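Local structure of redox-sensing transcriptional repressor Rex (Thermus thermophilus, 2DT5) at residues 10-13 / 14-18. The protein probably acts as a dimeric DNA-binding repressor that adjusts transcription to the cellular NADH/NAD(+) redox state. The protein carries 1 engineered substitution. Sequence-based numbering, arbitrary orientation.
Sequences RLIT and YLRIL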
ATOM      1  N   ARG B  10      -0.056   6.188  10.874  1.00 34.80           N
ATOM      2  CA  ARG B  10      -0.056   5.578  12.203  1.00 35.87           C
ATOM      3  C   ARG B  10      -1.475   5.554  12.797  1.00 37.12           C
ATOM      4  O   ARG B  10      -1.905   4.547  13.363  1.00 38.59           O
ATOM      5  CB  ARG B  10       0.882   6.331  13.137  1.00 27.27           C
ATOM      6  CG  ARG B  10       2.356   6.078  12.844  1.00 31.65           C
ATOM      7  CD  ARG B  10       3.204   6.336  14.097  1.00 31.16           C
ATOM      8  NE  ARG B  10       3.152   7.726  14.545  1.00 32.65           N
ATOM      9  CZ  ARG B  10       3.737   8.734  13.906  1.00 42.05           C
ATOM     10  NH1 ARG B  10       4.421   8.508  12.784  1.00 37.14           N
ATOM     11  NH2 ARG B  10       3.654   9.964  14.397  1.00 38.09           N
ATOM     12  N   LEU B  11      -2.208   6.653  12.651  1.00 28.04           N
ATOM     13  CA  LEU B  11      -3.565   6.697  13.178  1.00 35.33           C
ATOM     14  C   LEU B  11      -4.416   5.610  12.515  1.00 32.93           C
ATOM     15  O   LEU B  11      -5.205   4.922  13.182  1.00 33.74           O
ATOM     16  CB  LEU B  11      -4.199   8.075  12.946  1.00 31.42           C
ATOM     17  CG  LEU B  11      -3.546   9.260  13.673  1.00 33.02           C
ATOM     18  CD1 LEU B  11      -4.388  10.514  13.446  1.00 32.60           C
ATOM     19  CD2 LEU B  11      -3.448   8.967  15.164  1.00 25.04           C
ATOM     20  N   ILE B  12      -4.247   5.460  11.203  1.00 30.91           N
ATOM     21  CA  ILE B  12      -4.970   4.449  10.442  1.00 28.85           C
ATOM     22  C   ILE B  12      -4.585   3.067  10.980  1.00 29.54           C
ATOM     23  O   ILE B  12      -5.437   2.192  11.134  1.00 34.40           O
ATOM     24  CB  ILE B  12      -4.652   4.572   8.925  1.00 33.89           C
ATOM     25  CG1 ILE B  12      -5.199   5.915   8.407  1.00 31.39           C
ATOM     26  CG2 ILE B  12      -5.282   3.390   8.135  1.00 28.94           C
ATOM     27  CD1 ILE B  12      -4.671   6.360   7.029  1.00 30.07           C
ATOM     28  N   THR B  13      -3.313   2.879  11.301  1.00 31.76           N
ATOM     29  CA  THR B  13      -2.883   1.592  11.856  1.00 34.35           C
ATOM     30  C   THR B  13      -3.573   1.312  13.197  1.00 36.29           C
ATOM     31  O   THR B  13      -4.077   0.205  13.429  1.00 37.26           O
ATOM     32  CB  THR B  13      -1.375   1.570  12.089  1.00 29.96           C
ATOM     33  OG1 THR B  13      -0.694   1.712  10.838  1.00 34.36           O
ATOM     34  CG2 THR B  13      -0.968   0.270  12.754  1.00 38.51           C
ATOM     35  N   TYR B  14      -3.596   2.321  14.070  1.00 29.67           N
ATOM     36  CA  TYR B  14      -4.210   2.188  15.386  1.00 29.80           C
ATOM     37  C   TYR B  14      -5.677   1.815  15.238  1.00 29.83           C
ATOM     38  O   TYR B  14      -6.222   1.031  16.029  1.00 32.60           O
ATOM     39  CB  TYR B  14      -4.115   3.514  16.157  1.00 28.24           C
ATOM     40  CG  TYR B  14      -2.710   4.048  16.361  1.00 28.18           C
ATOM     41  CD1 TYR B  14      -2.485   5.420  16.480  1.00 28.86           C
ATOM     42  CD2 TYR B  14      -1.618   3.189  16.472  1.00 28.88           C
ATOM     43  CE1 TYR B  14      -1.207   5.936  16.704  1.00 32.68           C
ATOM     44  CE2 TYR B  14      -0.323   3.695  16.701  1.00 33.86           C
ATOM     45  CZ  TYR B  14      -0.131   5.076  16.812  1.00 36.74           C
ATOM     46  OH  TYR B  14       1.119   5.610  16.997  1.00 33.98           O
ATOM     47  N   LEU B  15      -6.318   2.380  14.221  1.00 28.93           N
ATOM     48  CA  LEU B  15      -7.724   2.109  13.990  1.00 31.22           C
ATOM     49  C   LEU B  15      -7.948   0.653  13.575  1.00 39.16           C
ATOM     50  O   LEU B  15      -8.904   0.014  14.040  1.00 40.54           O
ATOM     51  CB  LEU B  15      -8.282   3.063  12.940  1.00 26.30           C
ATOM     52  CG  LEU B  15      -9.761   2.856  12.624  1.00 35.41           C
ATOM     53  CD1 LEU B  15     -10.585   3.048  13.893  1.00 35.95           C
ATOM     54  CD2 LEU B  15     -10.211   3.830  11.529  1.00 37.14           C
ATOM     55  N   ARG B  16      -7.078   0.126  12.709  1.00 39.16           N
ATOM     56  CA  ARG B  16      -7.197  -1.282  12.275  1.00 42.96           C
ATOM     57  C   ARG B  16      -7.074  -2.160  13.514  1.00 33.73           C
ATOM     58  O   ARG B  16      -7.899  -3.033  13.743  1.00 37.76           O
ATOM     59  CB  ARG B  16      -6.083  -1.678  11.276  1.00 37.31           C
ATOM     60  CG  ARG B  16      -6.108  -0.910   9.964  1.00 46.27           C
ATOM     61  CD  ARG B  16      -7.542  -0.645   9.538  1.00 57.56           C
ATOM     62  NE  ARG B  16      -7.618   0.205   8.355  1.00 66.18           N
ATOM     63  CZ  ARG B  16      -8.719   0.838   7.961  1.00 67.11           C
ATOM     64  NH1 ARG B  16      -9.847   0.728   8.659  1.00 60.93           N
ATOM     65  NH2 ARG B  16      -8.694   1.567   6.855  1.00 65.68           N
ATOM     66  N   ILE B  17      -6.032  -1.901  14.297  1.00 33.94           N
ATOM     67  CA  ILE B  17      -5.774  -2.633  15.531  1.00 35.86           C
ATOM     68  C   ILE B  17      -6.990  -2.589  16.459  1.00 42.20           C
ATOM     69  O   ILE B  17      -7.422  -3.618  16.977  1.00 42.70           O
ATOM     70  CB  ILE B  17      -4.585  -2.031  16.255  1.00 29.45           C
ATOM     71  CG1 ILE B  17      -3.316  -2.263  15.428  1.00 31.56           C
ATOM     72  CG2 ILE B  17      -4.463  -2.619  17.651  1.00 32.31           C
ATOM     73  CD1 ILE B  17      -2.113  -1.525  15.954  1.00 32.00           C
ATOM     74  N   LEU B  18      -7.533  -1.392  16.666  1.00 37.52           N
ATOM     75  CA  LEU B  18      -8.700  -1.211  17.523  1.00 37.78           C
ATOM     76  C   LEU B  18      -9.913  -1.961  16.987  1.00 40.98           C
ATOM     77  O   LEU B  18     -10.726  -2.468  17.765  1.00 39.01           O
ATOM     78  CB  LEU B  18      -9.053   0.285  17.656  1.00 36.99           C
ATOM     79  CG  LEU B  18      -8.110   1.194  18.455  1.00 38.88           C
ATOM     80  CD1 LEU B  18      -8.455   2.667  18.191  1.00 38.23           C
ATOM     81  CD2 LEU B  18      -8.219   0.852  19.948  1.00 37.64           C
TER
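Y14 lies back along helix 7-23 beside R10, one turn earlier. With its CG anti to its own carbonyl carbon (chi1 -58°), the ring sweeps toward the start of the helix and lays one face over R10 O, 3.1 Å from Y14 CG. R10 O also accepts the helical hydrogen bond from Y14 N, at 2.9 Å. Farther out, the phenol oxygen sits at the edge of the R10 guanidinium, near its plane, while R10 CD passes 3.6 Å from Y14 OH; the two flat groups are turned 66° apart. Both ends meet D48 of helix 42-51, whose OD2 forms a salt bridge with R10 NE and a hydrogen bond with Y14 OH. L11 CD2 touches the ring at Y14 CD1 (3.9 Å). On another side of the helix, the I12 side chain lies alongside that of R16, which is bent at chi2 (-36°), with I12 CG2 4.0 Å from R16 NE; both residues pack against the second subunit. T13 CG2 meets I17 CD1 at 3.8 Å. A phenylalanine in place of Y14 would probably leave D48 without its phenol partner. The hydroxyl of the buried tyrosine and the arginine thus share one carboxylate, tying helix 7-23 to helix 42-51, which lies in the predicted helix-turn-helix region together with Y14.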